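Local coordinates for 3-deoxy-manno-octulosonate cytidylyltransferase (Escherichia coli, PDB 1H7E), which catalyses transfer of CMP from CTP to the eight-carbon sugar acid KDO, releasing diphosphate and probably activating the sugar for incorporation into lipopolysaccharide, at residues R15-K19 with G223-P227; E45-D51 with K65-N71; T124-S130 with Y169-I175. All blocks are in the same frame, centred on the assembly; numbering follows the deposited sequence.

Overall arrangement
Interactions 2 and 3 belong to one mixed beta-sheet and lie on opposite sides of the chain's centre, their own centres about 27 Å apart and their nearest atoms about 12 Å. Interaction 2 pairs parallel strands at one border of the sheet; interaction 3 pairs antiparallel strands further across it. Interaction 1 is a loop-to-loop contact near the surface, joining early and late parts of the chain. Its centre is about 20 Å from that of interaction 2 and 21 Å from that of interaction 3, with nearest atoms about 10 and 7 Å apart. The model is the apo-enzyme, so no ligand marks the site; the loop 15-19 follows strand 3-8 and, as in related GT-A-type nucleotidyltransferases, probably borders the nucleotide pocket.

Interaction 1: residues R15-K19 with G223-P227; sequences RLPGK and GVDTP
Arg15 extends its guanidinium to Thr226, with NH2 3.7 Å from Thr226 OG1, near the guanidinium plane and at its edge; no hydrogen bond is formed. The two side chains lie alongside each other and point the same way, and Asp225 O sits over one face of the guanidinium, 4.3 Å from Arg15 NH2. Leu16 places CD1 against the same backbone, 3.4 Å from Asp225 O, while CD1 also meets Val224 CG1 at 4.2 Å; the Val224 side chain packs further on Met29 and on helix 227-243. Leu16 opens a type II beta turn that closes at Lys19, with Gly18 at a positive phi of 80°. The turn belongs to the loop after strand 3-8, which in related GT-A-type nucleotidyltransferases borders the nucleotide site. At Lys19 CG stands anti to the backbone N (chi1 -160°), and a bend at chi3 (65°) brings NZ to 4.0 Å from Asp225 OD1. That separation exceeds a salt bridge, and the Asp225 side chain starts away from the turn before its carboxylate comes nearer. The ion pair of Lys19 NZ is instead with Asp98, a residue that the Asp225 side chain also touches and whose backbone is hydrogen-bonded to Val224.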
ATOM      1  N   ARG A  15     -13.652  23.716  16.026  1.00100.00           N
ATOM      2  CA  ARG A  15     -13.000  23.884  17.332  1.00100.00           C
ATOM      3  C   ARG A  15     -11.972  25.028  17.435  1.00100.00           C
ATOM      4  O   ARG A  15     -11.271  25.149  18.449  1.00100.00           O
ATOM      5  CB  ARG A  15     -12.387  22.549  17.792  1.00100.00           C
ATOM      6  CG  ARG A  15     -13.416  21.546  18.331  1.00100.00           C
ATOM      7  CD  ARG A  15     -12.886  20.111  18.335  1.00100.00           C
ATOM      8  NE  ARG A  15     -11.657  19.968  19.113  1.00100.00           N
ATOM      9  CZ  ARG A  15     -10.525  19.444  18.644  1.00100.00           C
ATOM     10  NH1 ARG A  15     -10.453  19.006  17.390  1.00 99.78           N
ATOM     11  NH2 ARG A  15      -9.456  19.369  19.429  1.00 99.48           N
ATOM     12  N   LEU A  16     -11.901  25.862  16.391  1.00100.00           N
ATOM     13  CA  LEU A  16     -11.001  27.026  16.331  1.00100.00           C
ATOM     14  C   LEU A  16     -11.447  28.019  15.244  1.00 99.84           C
ATOM     15  O   LEU A  16     -10.795  28.132  14.196  1.00100.00           O
ATOM     16  CB  LEU A  16      -9.540  26.605  16.071  1.00100.00           C
ATOM     17  CG  LEU A  16      -8.645  26.090  17.212  1.00100.00           C
ATOM     18  CD1 LEU A  16      -7.249  25.778  16.676  1.00100.00           C
ATOM     19  CD2 LEU A  16      -8.555  27.115  18.343  1.00100.00           C
ATOM     20  N   PRO A  17     -12.566  28.751  15.477  1.00 99.00           N
ATOM     21  CA  PRO A  17     -13.081  29.731  14.503  1.00 96.90           C
ATOM     22  C   PRO A  17     -12.093  30.876  14.219  1.00 93.11           C
ATOM     23  O   PRO A  17     -11.663  31.591  15.132  1.00 93.26           O
ATOM     24  CB  PRO A  17     -14.387  30.217  15.154  1.00 97.98           C
ATOM     25  CG  PRO A  17     -14.137  30.033  16.625  1.00 99.08           C
ATOM     26  CD  PRO A  17     -13.436  28.692  16.669  1.00 99.35           C
ATOM     27  N   GLY A  18     -11.722  31.018  12.944  1.00 88.18           N
ATOM     28  CA  GLY A  18     -10.771  32.043  12.541  1.00 80.98           C
ATOM     29  C   GLY A  18      -9.350  31.604  12.834  1.00 74.73           C
ATOM     30  O   GLY A  18      -8.484  32.415  13.159  1.00 73.69           O
ATOM     31  N   LYS A  19      -9.116  30.308  12.666  1.00 68.65           N
ATOM     32  CA  LYS A  19      -7.831  29.686  12.930  1.00 62.95           C
ATOM     33  C   LYS A  19      -6.588  30.360  12.324  1.00 58.34           C
ATOM     34  O   LYS A  19      -5.605  30.581  13.036  1.00 58.82           O
ATOM     35  CB  LYS A  19      -7.903  28.206  12.545  1.00 65.39           C
ATOM     36  CG  LYS A  19      -6.843  27.338  13.189  1.00 68.14           C
ATOM     37  CD  LYS A  19      -7.125  25.854  12.984  1.00 70.22           C
ATOM     38  CE  LYS A  19      -7.060  25.453  11.521  1.00 72.33           C
ATOM     39  NZ  LYS A  19      -7.238  23.980  11.372  1.00 73.77           N
ATOM     40  N   GLY A 223       1.776  20.777  15.040  1.00 93.14           N
ATOM     41  CA  GLY A 223       0.878  21.614  14.262  1.00 96.07           C
ATOM     42  C   GLY A 223      -0.265  22.046  15.165  1.00 98.02           C
ATOM     43  O   GLY A 223      -0.616  21.329  16.107  1.00 98.85           O
ATOM     44  N   VAL A 224      -0.841  23.216  14.903  1.00 98.78           N
ATOM     45  CA  VAL A 224      -1.930  23.713  15.740  1.00 98.99           C
ATOM     46  C   VAL A 224      -3.305  23.195  15.340  1.00 99.30           C
ATOM     47  O   VAL A 224      -3.813  23.509  14.263  1.00 99.35           O
ATOM     48  CB  VAL A 224      -1.942  25.255  15.803  1.00 98.89           C
ATOM     49  CG1 VAL A 224      -3.034  25.737  16.752  1.00 99.15           C
ATOM     50  CG2 VAL A 224      -0.577  25.772  16.246  1.00 98.50           C
ATOM     51  N   ASP A 225      -3.912  22.430  16.246  1.00 99.99           N
ATOM     52  CA  ASP A 225      -5.238  21.837  16.048  1.00100.00           C
ATOM     53  C   ASP A 225      -6.077  22.024  17.321  1.00 99.84           C
ATOM     54  O   ASP A 225      -7.245  22.421  17.262  1.00 99.14           O
ATOM     55  CB  ASP A 225      -5.096  20.336  15.739  1.00100.00           C
ATOM     56  CG  ASP A 225      -5.774  19.925  14.434  1.00100.00           C
ATOM     57  OD1 ASP A 225      -6.118  20.813  13.615  1.00100.00           O
ATOM     58  OD2 ASP A 225      -5.945  18.704  14.224  1.00100.00           O
ATOM     59  N   THR A 226      -5.455  21.751  18.466  1.00100.00           N
ATOM     60  CA  THR A 226      -6.097  21.867  19.781  1.00100.00           C
ATOM     61  C   THR A 226      -5.393  22.953  20.628  1.00100.00           C
ATOM     62  O   THR A 226      -4.196  23.208  20.436  1.00100.00           O
ATOM     63  CB  THR A 226      -6.056  20.486  20.528  1.00100.00           C
ATOM     64  OG1 THR A 226      -6.806  20.552  21.748  1.00100.00           O
ATOM     65  CG2 THR A 226      -4.625  20.077  20.853  1.00 99.45           C
ATOM     66  N   PRO A 227      -6.140  23.643  21.528  1.00100.00           N
ATOM     67  CA  PRO A 227      -5.622  24.704  22.416  1.00100.00           C
ATOM     68  C   PRO A 227      -4.610  24.241  23.481  1.00 99.58           C
ATOM     69  O   PRO A 227      -3.997  25.061  24.167  1.00 99.16           O
ATOM     70  CB  PRO A 227      -6.896  25.280  23.047  1.00100.00           C
ATOM     71  CG  PRO A 227      -7.838  24.113  23.043  1.00100.00           C
ATOM     72  CD  PRO A 227      -7.606  23.538  21.660  1.00100.00           C
TER

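Interaction 2: residues E45-D51 with K65-N71; sequences EVWVATD and KAIMTRN
Trp47 and Lys65 pack against each other across two neighbouring parallel strands of a beta-alpha-beta unit, 45-50 and 65-68, connected through helix 53-61. With Trp47 CG anti to the carbonyl carbon (chi1 -68°), the indole's end comes nearer strand 65-68. Lys65 CB lies over one face of the indole in a CH-pi contact, 3.9 Å from the centroid of its six-membered ring and 20° off the normal. Ala66 O meets the ring at its edge, 3.7 Å from Trp47 CZ3. The ring's rotation is further restrained by Glu45: Trp47 NE1 donates to Glu45 OE1 at 2.7 Å, with the acceptor close to the indole plane. The extended Lys65 chain carries NZ to 4.0 Å from Glu45 OE1, too far for a salt bridge, while Glu45 OE2 pairs with Lys2. Replacing Trp47 with an alanine would probably leave Glu45 OE1 without this donor and strip the Lys65 methylenes of their aromatic support. Further out, helix 76-86 packs on Ala49 and Ile67, whereas helix 53-61 packs on Val48, Thr50, Ala66 and Met68 from the other face. Alternating backbone bonds hold the strands, the last at Thr50 O, which accepts from Thr69 N at 2.8 Å and, weakly, from Thr69 OG1 at 3.0 Å.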
ATOM      1  N   GLU A  45       7.049  32.492  -6.176  1.00 23.32           N
ATOM      2  CA  GLU A  45       5.998  33.269  -5.517  1.00 21.17           C
ATOM      3  C   GLU A  45       5.334  32.451  -4.432  1.00 21.12           C
ATOM      4  O   GLU A  45       5.319  31.225  -4.490  1.00 20.70           O
ATOM      5  CB  GLU A  45       4.894  33.657  -6.517  1.00 26.82           C
ATOM      6  CG  GLU A  45       5.325  34.421  -7.765  1.00 32.59           C
ATOM      7  CD  GLU A  45       4.281  34.361  -8.878  1.00 35.12           C
ATOM      8  OE1 GLU A  45       3.070  34.331  -8.570  1.00 36.28           O
ATOM      9  OE2 GLU A  45       4.672  34.337 -10.068  1.00 39.33           O
ATOM     10  N   VAL A  46       4.716  33.142  -3.490  1.00 16.54           N
ATOM     11  CA  VAL A  46       4.004  32.508  -2.406  1.00 16.62           C
ATOM     12  C   VAL A  46       2.618  33.133  -2.363  1.00 19.54           C
ATOM     13  O   VAL A  46       2.474  34.358  -2.320  1.00 22.36           O
ATOM     14  CB  VAL A  46       4.723  32.691  -1.045  1.00 17.64           C
ATOM     15  CG1 VAL A  46       3.909  32.037   0.067  1.00 19.57           C
ATOM     16  CG2 VAL A  46       6.112  32.066  -1.098  1.00 16.41           C
ATOM     17  N   TRP A  47       1.600  32.277  -2.402  1.00 16.91           N
ATOM     18  CA  TRP A  47       0.198  32.701  -2.386  1.00 15.58           C
ATOM     19  C   TRP A  47      -0.641  32.070  -1.289  1.00 18.05           C
ATOM     20  O   TRP A  47      -0.463  30.903  -0.971  1.00 17.53           O
ATOM     21  CB  TRP A  47      -0.468  32.286  -3.693  1.00 18.19           C
ATOM     22  CG  TRP A  47       0.021  33.005  -4.881  1.00 22.02           C
ATOM     23  CD1 TRP A  47       1.132  32.718  -5.634  1.00 21.72           C
ATOM     24  CD2 TRP A  47      -0.616  34.119  -5.507  1.00 22.15           C
ATOM     25  NE1 TRP A  47       1.214  33.585  -6.699  1.00 21.73           N
ATOM     26  CE2 TRP A  47       0.153  34.455  -6.643  1.00 24.54           C
ATOM     27  CE3 TRP A  47      -1.774  34.860  -5.219  1.00 24.26           C
ATOM     28  CZ2 TRP A  47      -0.196  35.509  -7.496  1.00 24.25           C
ATOM     29  CZ3 TRP A  47      -2.120  35.902  -6.063  1.00 25.41           C
ATOM     30  CH2 TRP A  47      -1.332  36.214  -7.188  1.00 24.65           C
ATOM     31  N   VAL A  48      -1.623  32.813  -0.791  1.00 16.17           N
ATOM     32  CA  VAL A  48      -2.563  32.309   0.207  1.00 17.18           C
ATOM     33  C   VAL A  48      -3.885  32.172  -0.553  1.00 21.85           C
ATOM     34  O   VAL A  48      -4.346  33.131  -1.189  1.00 20.52           O
ATOM     35  CB  VAL A  48      -2.757  33.285   1.390  1.00 15.57           C
ATOM     36  CG1 VAL A  48      -3.856  32.789   2.306  1.00 18.21           C
ATOM     37  CG2 VAL A  48      -1.466  33.445   2.170  1.00 17.21           C
ATOM     38  N   ALA A  49      -4.444  30.964  -0.556  1.00 17.85           N
ATOM     39  CA  ALA A  49      -5.693  30.680  -1.253  1.00 20.75           C
ATOM     40  C   ALA A  49      -6.781  30.642  -0.193  1.00 24.00           C
ATOM     41  O   ALA A  49      -6.723  29.838   0.741  1.00 25.14           O
ATOM     42  CB  ALA A  49      -5.600  29.343  -1.986  1.00 17.75           C
ATOM     43  N   THR A  50      -7.758  31.536  -0.307  1.00 24.94           N
ATOM     44  CA  THR A  50      -8.808  31.592   0.686  1.00 25.36           C
ATOM     45  C   THR A  50     -10.176  31.785   0.082  1.00 29.00           C
ATOM     46  O   THR A  50     -10.305  32.106  -1.100  1.00 29.25           O
ATOM     47  CB  THR A  50      -8.534  32.716   1.705  1.00 26.55           C
ATOM     48  OG1 THR A  50      -9.493  32.652   2.763  1.00 29.96           O
ATOM     49  CG2 THR A  50      -8.623  34.070   1.052  1.00 23.71           C
ATOM     50  N   ASP A  51     -11.195  31.525   0.896  1.00 32.84           N
ATOM     51  CA  ASP A  51     -12.588  31.683   0.487  1.00 39.92           C
ATOM     52  C   ASP A  51     -13.289  32.733   1.365  1.00 42.13           C
ATOM     53  O   ASP A  51     -14.491  32.976   1.213  1.00 42.84           O
ATOM     54  CB  ASP A  51     -13.344  30.335   0.538  1.00 42.14           C
ATOM     55  CG  ASP A  51     -13.350  29.686   1.933  1.00 45.36           C
ATOM     56  OD1 ASP A  51     -12.672  30.181   2.857  1.00 46.89           O
ATOM     57  OD2 ASP A  51     -14.045  28.655   2.098  1.00 49.53           O
ATOM     58  N   LYS A  65       0.422  37.920  -0.898  1.00 24.53           N
ATOM     59  CA  LYS A  65      -0.497  37.724  -2.020  1.00 22.41           C
ATOM     60  C   LYS A  65      -1.602  36.736  -1.656  1.00 24.68           C
ATOM     61  O   LYS A  65      -1.338  35.644  -1.144  1.00 22.32           O
ATOM     62  CB  LYS A  65       0.252  37.209  -3.241  1.00 24.49           C
ATOM     63  CG  LYS A  65       1.431  38.060  -3.661  1.00 30.28           C
ATOM     64  CD  LYS A  65       2.130  37.432  -4.855  1.00 34.57           C
ATOM     65  CE  LYS A  65       3.289  38.282  -5.324  1.00 41.14           C
ATOM     66  NZ  LYS A  65       3.804  37.784  -6.632  1.00 47.70           N
ATOM     67  N   ALA A  66      -2.847  37.148  -1.878  1.00 23.79           N
ATOM     68  CA  ALA A  66      -4.010  36.312  -1.605  1.00 24.10           C
ATOM     69  C   ALA A  66      -4.816  36.170  -2.898  1.00 27.32           C
ATOM     70  O   ALA A  66      -4.756  37.035  -3.778  1.00 26.74           O
ATOM     71  CB  ALA A  66      -4.879  36.937  -0.504  1.00 23.70           C
ATOM     72  N   ILE A  67      -5.502  35.042  -3.046  1.00 26.88           N
ATOM     73  CA  ILE A  67      -6.337  34.798  -4.212  1.00 24.49           C
ATOM     74  C   ILE A  67      -7.610  34.166  -3.679  1.00 27.11           C
ATOM     75  O   ILE A  67      -7.559  33.243  -2.861  1.00 27.46           O
ATOM     76  CB  ILE A  67      -5.637  33.893  -5.260  1.00 23.07           C
ATOM     77  CG1 ILE A  67      -6.595  33.573  -6.410  1.00 23.09           C
ATOM     78  CG2 ILE A  67      -5.099  32.624  -4.603  1.00 22.15           C
ATOM     79  CD1 ILE A  67      -5.924  32.994  -7.607  1.00 25.91           C
ATOM     80  N   MET A  68      -8.744  34.770  -4.024  1.00 26.28           N
ATOM     81  CA  MET A  68     -10.034  34.273  -3.591  1.00 28.31           C
ATOM     82  C   MET A  68     -10.404  33.072  -4.442  1.00 28.40           C
ATOM     83  O   MET A  68     -10.193  33.054  -5.661  1.00 27.31           O
ATOM     84  CB  MET A  68     -11.099  35.357  -3.715  1.00 32.60           C
ATOM     85  CG  MET A  68     -11.036  36.422  -2.636  1.00 37.00           C
ATOM     86  SD  MET A  68     -11.635  35.850  -1.034  1.00 46.79           S
ATOM     87  CE  MET A  68     -13.417  35.734  -1.319  1.00 46.55           C
ATOM     88  N   THR A  69     -10.944  32.060  -3.779  1.00 28.21           N
ATOM     89  CA  THR A  69     -11.334  30.826  -4.444  1.00 29.16           C
ATOM     90  C   THR A  69     -12.766  30.522  -4.034  1.00 30.05           C
ATOM     91  O   THR A  69     -13.314  31.200  -3.177  1.00 28.09           O
ATOM     92  CB  THR A  69     -10.388  29.654  -4.030  1.00 30.61           C
ATOM     93  OG1 THR A  69     -10.382  29.516  -2.602  1.00 29.89           O
ATOM     94  CG2 THR A  69      -8.956  29.915  -4.497  1.00 26.99           C
ATOM     95  N   ARG A  70     -13.390  29.542  -4.675  1.00 34.71           N
ATOM     96  CA  ARG A  70     -14.760  29.180  -4.326  1.00 41.06           C
ATOM     97  C   ARG A  70     -14.843  28.549  -2.934  1.00 46.04           C
ATOM     98  O   ARG A  70     -13.877  27.946  -2.454  1.00 45.67           O
ATOM     99  CB  ARG A  70     -15.345  28.231  -5.368  1.00 39.67           C
ATOM    100  CG  ARG A  70     -15.515  28.884  -6.723  1.00 45.49           C
ATOM    101  CD  ARG A  70     -16.372  28.042  -7.636  1.00 50.52           C
ATOM    102  NE  ARG A  70     -15.751  26.753  -7.913  1.00 58.14           N
ATOM    103  CZ  ARG A  70     -14.856  26.544  -8.876  1.00 63.21           C
ATOM    104  NH1 ARG A  70     -14.469  27.543  -9.666  1.00 66.23           N
ATOM    105  NH2 ARG A  70     -14.351  25.331  -9.058  1.00 66.09           N
ATOM    106  N   ASN A  71     -15.977  28.744  -2.263  1.00 52.56           N
ATOM    107  CA  ASN A  71     -16.190  28.174  -0.931  1.00 59.47           C
ATOM    108  C   ASN A  71     -16.843  26.790  -1.021  1.00 62.15           C
ATOM    109  O   ASN A  71     -16.860  26.045  -0.034  1.00 64.42           O
ATOM    110  CB  ASN A  71     -17.027  29.119  -0.051  1.00 63.30           C
ATOM    111  CG  ASN A  71     -18.290  29.621  -0.751  1.00 66.94           C
ATOM    112  OD1 ASN A  71     -18.410  30.811  -1.053  1.00 68.73           O
ATOM    113  ND2 ASN A  71     -19.238  28.719  -1.001  1.00 67.98           N
TER

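Interaction 3: residues T124-S130 with Y169-I175; sequences TLCHAIS and YLKHVGI
His127 and Lys171 form a hydrogen-bonded antiparallel pair: His127 N donates to Lys171 O, and Lys171 N returns the bond to His127 O at 2.8 Å. Backbone bonds continue on both sides of this pair, from Ile129 N to Tyr169 O and from Val173 N to Leu125 O. The Leu125-Val173 pair lacks its return bond: Val173 O accepts from Ile175 N, two residues on, and the buried Leu125 N has no partner.

Among side-chain hydrogen bonds, His172 ND1 gives Leu125 O a second donor at 3.2 Å. With CG anti to the backbone N (chi1 172°), the His172 imidazole swings toward the neighbouring strand; its NE2 is bonded to Tyr176 OH, so both ring nitrogens are engaged. His127 ND1 donates to Ala128 O at 3.1 Å, the acceptor lying close to the imidazole plane, which restrains the ring's rotation.

Packing contacts gather beside the His127 ring. Lys171 runs alongside it, placing CD 3.7 Å from His127 NE2, and Val173 CG2 approaches His127 CD2 to 3.6 Å. Ile129 CG2 presses on Lys171 CB at 3.6 Å, whereas Leu125 meets Val173 and Ile175 with its methylene and a methyl group. On the opposite face of the sheet, Cys126 SG touches both methyls of Leu170.

Water completes two junctions. One joins His127 NE2 to Lys171 NZ, accepting from the lysine at 3.0 Å; another accepts from Tyr169 N and donates to Ile129 O. Just beyond, Ser130 OG caps helix 131-134 through Glu133 N.

Thr124 and Cys126 bond on their far side to strand 212-216, placing the pair inside the sheet. A strand 169-179 running antiparallel between 91-94 and 122-129 in an otherwise parallel, helix-flanked sheet is characteristic of the GT-A-type nucleotidyltransferase fold.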
ATOM      1  N   THR A 124       5.701  13.999  -1.319  1.00 10.12           N
ATOM      2  CA  THR A 124       5.191  14.391  -0.022  1.00  7.33           C
ATOM      3  C   THR A 124       6.241  14.009   1.022  1.00  9.28           C
ATOM      4  O   THR A 124       7.311  13.499   0.669  1.00  8.09           O
ATOM      5  CB  THR A 124       3.803  13.762   0.275  1.00  7.12           C
ATOM      6  OG1 THR A 124       3.261  14.355   1.458  1.00  9.05           O
ATOM      7  CG2 THR A 124       3.912  12.213   0.459  1.00  9.98           C
ATOM      8  N   LEU A 125       5.948  14.298   2.285  1.00  8.81           N
ATOM      9  CA  LEU A 125       6.895  14.043   3.371  1.00 11.86           C
ATOM     10  C   LEU A 125       6.415  13.059   4.434  1.00 10.45           C
ATOM     11  O   LEU A 125       5.221  12.815   4.580  1.00 10.48           O
ATOM     12  CB  LEU A 125       7.240  15.372   4.068  1.00 12.55           C
ATOM     13  CG  LEU A 125       7.884  16.478   3.216  1.00 14.36           C
ATOM     14  CD1 LEU A 125       8.004  17.735   4.059  1.00 14.82           C
ATOM     15  CD2 LEU A 125       9.241  16.026   2.674  1.00 13.30           C
ATOM     16  N   CYS A 126       7.375  12.527   5.191  1.00 11.30           N
ATOM     17  CA  CYS A 126       7.080  11.606   6.282  1.00 10.23           C
ATOM     18  C   CYS A 126       8.237  11.651   7.297  1.00 11.64           C
ATOM     19  O   CYS A 126       9.328  12.158   6.996  1.00 10.98           O
ATOM     20  CB  CYS A 126       6.897  10.177   5.743  1.00  6.09           C
ATOM     21  SG  CYS A 126       8.374   9.418   5.115  1.00 13.58           S
ATOM     22  N   HIS A 127       7.970  11.218   8.525  1.00 12.15           N
ATOM     23  CA  HIS A 127       9.025  11.133   9.549  1.00 12.42           C
ATOM     24  C   HIS A 127       8.740   9.917  10.440  1.00 12.55           C
ATOM     25  O   HIS A 127       7.598   9.450  10.512  1.00 10.78           O
ATOM     26  CB  HIS A 127       9.199  12.430  10.368  1.00 10.36           C
ATOM     27  CG  HIS A 127       8.059  12.758  11.288  1.00 14.10           C
ATOM     28  ND1 HIS A 127       7.859  12.119  12.491  1.00 16.35           N
ATOM     29  CD2 HIS A 127       7.090  13.701  11.205  1.00 14.31           C
ATOM     30  CE1 HIS A 127       6.817  12.650  13.107  1.00 17.64           C
ATOM     31  NE2 HIS A 127       6.332  13.614  12.346  1.00 17.39           N
ATOM     32  N   ALA A 128       9.790   9.356  11.034  1.00 11.85           N
ATOM     33  CA  ALA A 128       9.649   8.180  11.900  1.00  9.50           C
ATOM     34  C   ALA A 128       8.869   8.453  13.176  1.00 12.45           C
ATOM     35  O   ALA A 128       8.949   9.546  13.745  1.00 14.11           O
ATOM     36  CB  ALA A 128      11.025   7.618  12.246  1.00 12.67           C
ATOM     37  N   ILE A 129       8.032   7.493  13.567  1.00 11.16           N
ATOM     38  CA  ILE A 129       7.265   7.584  14.800  1.00 10.28           C
ATOM     39  C   ILE A 129       7.341   6.218  15.499  1.00 10.93           C
ATOM     40  O   ILE A 129       7.676   5.218  14.878  1.00 12.07           O
ATOM     41  CB  ILE A 129       5.770   7.982  14.591  1.00  8.98           C
ATOM     42  CG1 ILE A 129       5.106   7.074  13.560  1.00  8.08           C
ATOM     43  CG2 ILE A 129       5.659   9.458  14.142  1.00 11.89           C
ATOM     44  CD1 ILE A 129       3.611   7.177  13.534  1.00 11.92           C
ATOM     45  N   SER A 130       7.061   6.212  16.796  1.00 14.99           N
ATOM     46  CA  SER A 130       7.063   4.997  17.608  1.00 12.94           C
ATOM     47  C   SER A 130       5.780   4.227  17.343  1.00 14.95           C
ATOM     48  O   SER A 130       4.804   4.792  16.828  1.00 14.58           O
ATOM     49  CB  SER A 130       7.092   5.391  19.083  1.00 15.06           C
ATOM     50  OG  SER A 130       5.854   5.969  19.500  1.00 13.71           O
ATOM     51  N   TYR A 169       7.638   2.502  11.892  1.00 10.81           N
ATOM     52  CA  TYR A 169       6.512   3.306  11.439  1.00 10.28           C
ATOM     53  C   TYR A 169       6.904   4.686  10.927  1.00 12.09           C
ATOM     54  O   TYR A 169       7.856   5.298  11.426  1.00  8.81           O
ATOM     55  CB  TYR A 169       5.484   3.456  12.570  1.00  8.55           C
ATOM     56  CG  TYR A 169       4.851   2.134  12.927  1.00 10.25           C
ATOM     57  CD1 TYR A 169       3.809   1.632  12.157  1.00  9.69           C
ATOM     58  CD2 TYR A 169       5.375   1.332  13.954  1.00 10.83           C
ATOM     59  CE1 TYR A 169       3.301   0.355  12.376  1.00 12.97           C
ATOM     60  CE2 TYR A 169       4.874   0.045  14.183  1.00 10.33           C
ATOM     61  CZ  TYR A 169       3.837  -0.429  13.386  1.00 13.42           C
ATOM     62  OH  TYR A 169       3.318  -1.685  13.569  1.00 14.29           O
ATOM     63  N   LEU A 170       6.173   5.135   9.904  1.00 10.69           N
ATOM     64  CA  LEU A 170       6.373   6.454   9.299  1.00  9.57           C
ATOM     65  C   LEU A 170       5.065   7.203   9.315  1.00  9.45           C
ATOM     66  O   LEU A 170       4.043   6.679   8.895  1.00 10.12           O
ATOM     67  CB  LEU A 170       6.835   6.339   7.842  1.00  7.20           C
ATOM     68  CG  LEU A 170       8.222   5.761   7.584  1.00 11.18           C
ATOM     69  CD1 LEU A 170       8.412   5.459   6.097  1.00 11.66           C
ATOM     70  CD2 LEU A 170       9.295   6.729   8.107  1.00 10.70           C
ATOM     71  N   LYS A 171       5.092   8.414   9.850  1.00  8.27           N
ATOM     72  CA  LYS A 171       3.925   9.264   9.863  1.00  9.56           C
ATOM     73  C   LYS A 171       3.973  10.157   8.598  1.00 12.30           C
ATOM     74  O   LYS A 171       5.018  10.734   8.256  1.00 10.60           O
ATOM     75  CB  LYS A 171       3.937  10.163  11.089  1.00 11.95           C
ATOM     76  CG  LYS A 171       2.861  11.235  11.062  1.00 16.61           C
ATOM     77  CD  LYS A 171       2.963  12.131  12.284  1.00 24.22           C
ATOM     78  CE  LYS A 171       1.820  13.118  12.315  1.00 30.86           C
ATOM     79  NZ  LYS A 171       1.699  13.745  13.657  1.00 37.12           N
ATOM     80  N   HIS A 172       2.829  10.277   7.929  1.00 10.72           N
ATOM     81  CA  HIS A 172       2.718  11.106   6.741  1.00 10.92           C
ATOM     82  C   HIS A 172       2.547  12.572   7.183  1.00 12.97           C
ATOM     83  O   HIS A 172       1.737  12.866   8.072  1.00 10.98           O
ATOM     84  CB  HIS A 172       1.515  10.650   5.917  1.00 11.28           C
ATOM     85  CG  HIS A 172       1.192  11.546   4.762  1.00 14.10           C
ATOM     86  ND1 HIS A 172       2.152  12.036   3.899  1.00 15.52           N
ATOM     87  CD2 HIS A 172       0.014  12.065   4.345  1.00 11.82           C
ATOM     88  CE1 HIS A 172       1.579  12.818   3.002  1.00 12.96           C
ATOM     89  NE2 HIS A 172       0.282  12.852   3.250  1.00 16.87           N
ATOM     90  N   VAL A 173       3.366  13.459   6.606  1.00 11.10           N
ATOM     91  CA  VAL A 173       3.322  14.912   6.872  1.00 13.15           C
ATOM     92  C   VAL A 173       2.625  15.507   5.642  1.00 14.45           C
ATOM     93  O   VAL A 173       3.164  15.437   4.536  1.00 14.12           O
ATOM     94  CB  VAL A 173       4.764  15.512   7.013  1.00 16.72           C
ATOM     95  CG1 VAL A 173       4.690  17.042   7.172  1.00 17.25           C
ATOM     96  CG2 VAL A 173       5.474  14.894   8.226  1.00 15.59           C
ATOM     97  N   GLY A 174       1.446  16.089   5.864  1.00 15.43           N
ATOM     98  CA  GLY A 174       0.591  16.630   4.813  1.00 18.83           C
ATOM     99  C   GLY A 174       0.978  17.794   3.921  1.00 19.12           C
ATOM    100  O   GLY A 174       0.143  18.657   3.650  1.00 19.45           O
ATOM    101  N   ILE A 175       2.223  17.799   3.458  1.00 16.17           N
ATOM    102  CA  ILE A 175       2.752  18.819   2.544  1.00 16.48           C
ATOM    103  C   ILE A 175       2.991  18.090   1.235  1.00 16.05           C
ATOM    104  O   ILE A 175       3.645  17.040   1.220  1.00 14.11           O
ATOM    105  CB  ILE A 175       4.084  19.368   3.035  1.00 17.32           C
ATOM    106  CG1 ILE A 175       3.855  20.136   4.337  1.00 21.05           C
ATOM    107  CG2 ILE A 175       4.687  20.293   1.989  1.00 17.52           C
ATOM    108  CD1 ILE A 175       5.119  20.591   4.978  1.00 23.83           C
TER
HETATM  109  O   HOH W   1       4.314  15.172  13.408  1.00 40.01           O
HETATM  110  O   HOH W   2       9.039   2.941  14.404  1.00 15.72           O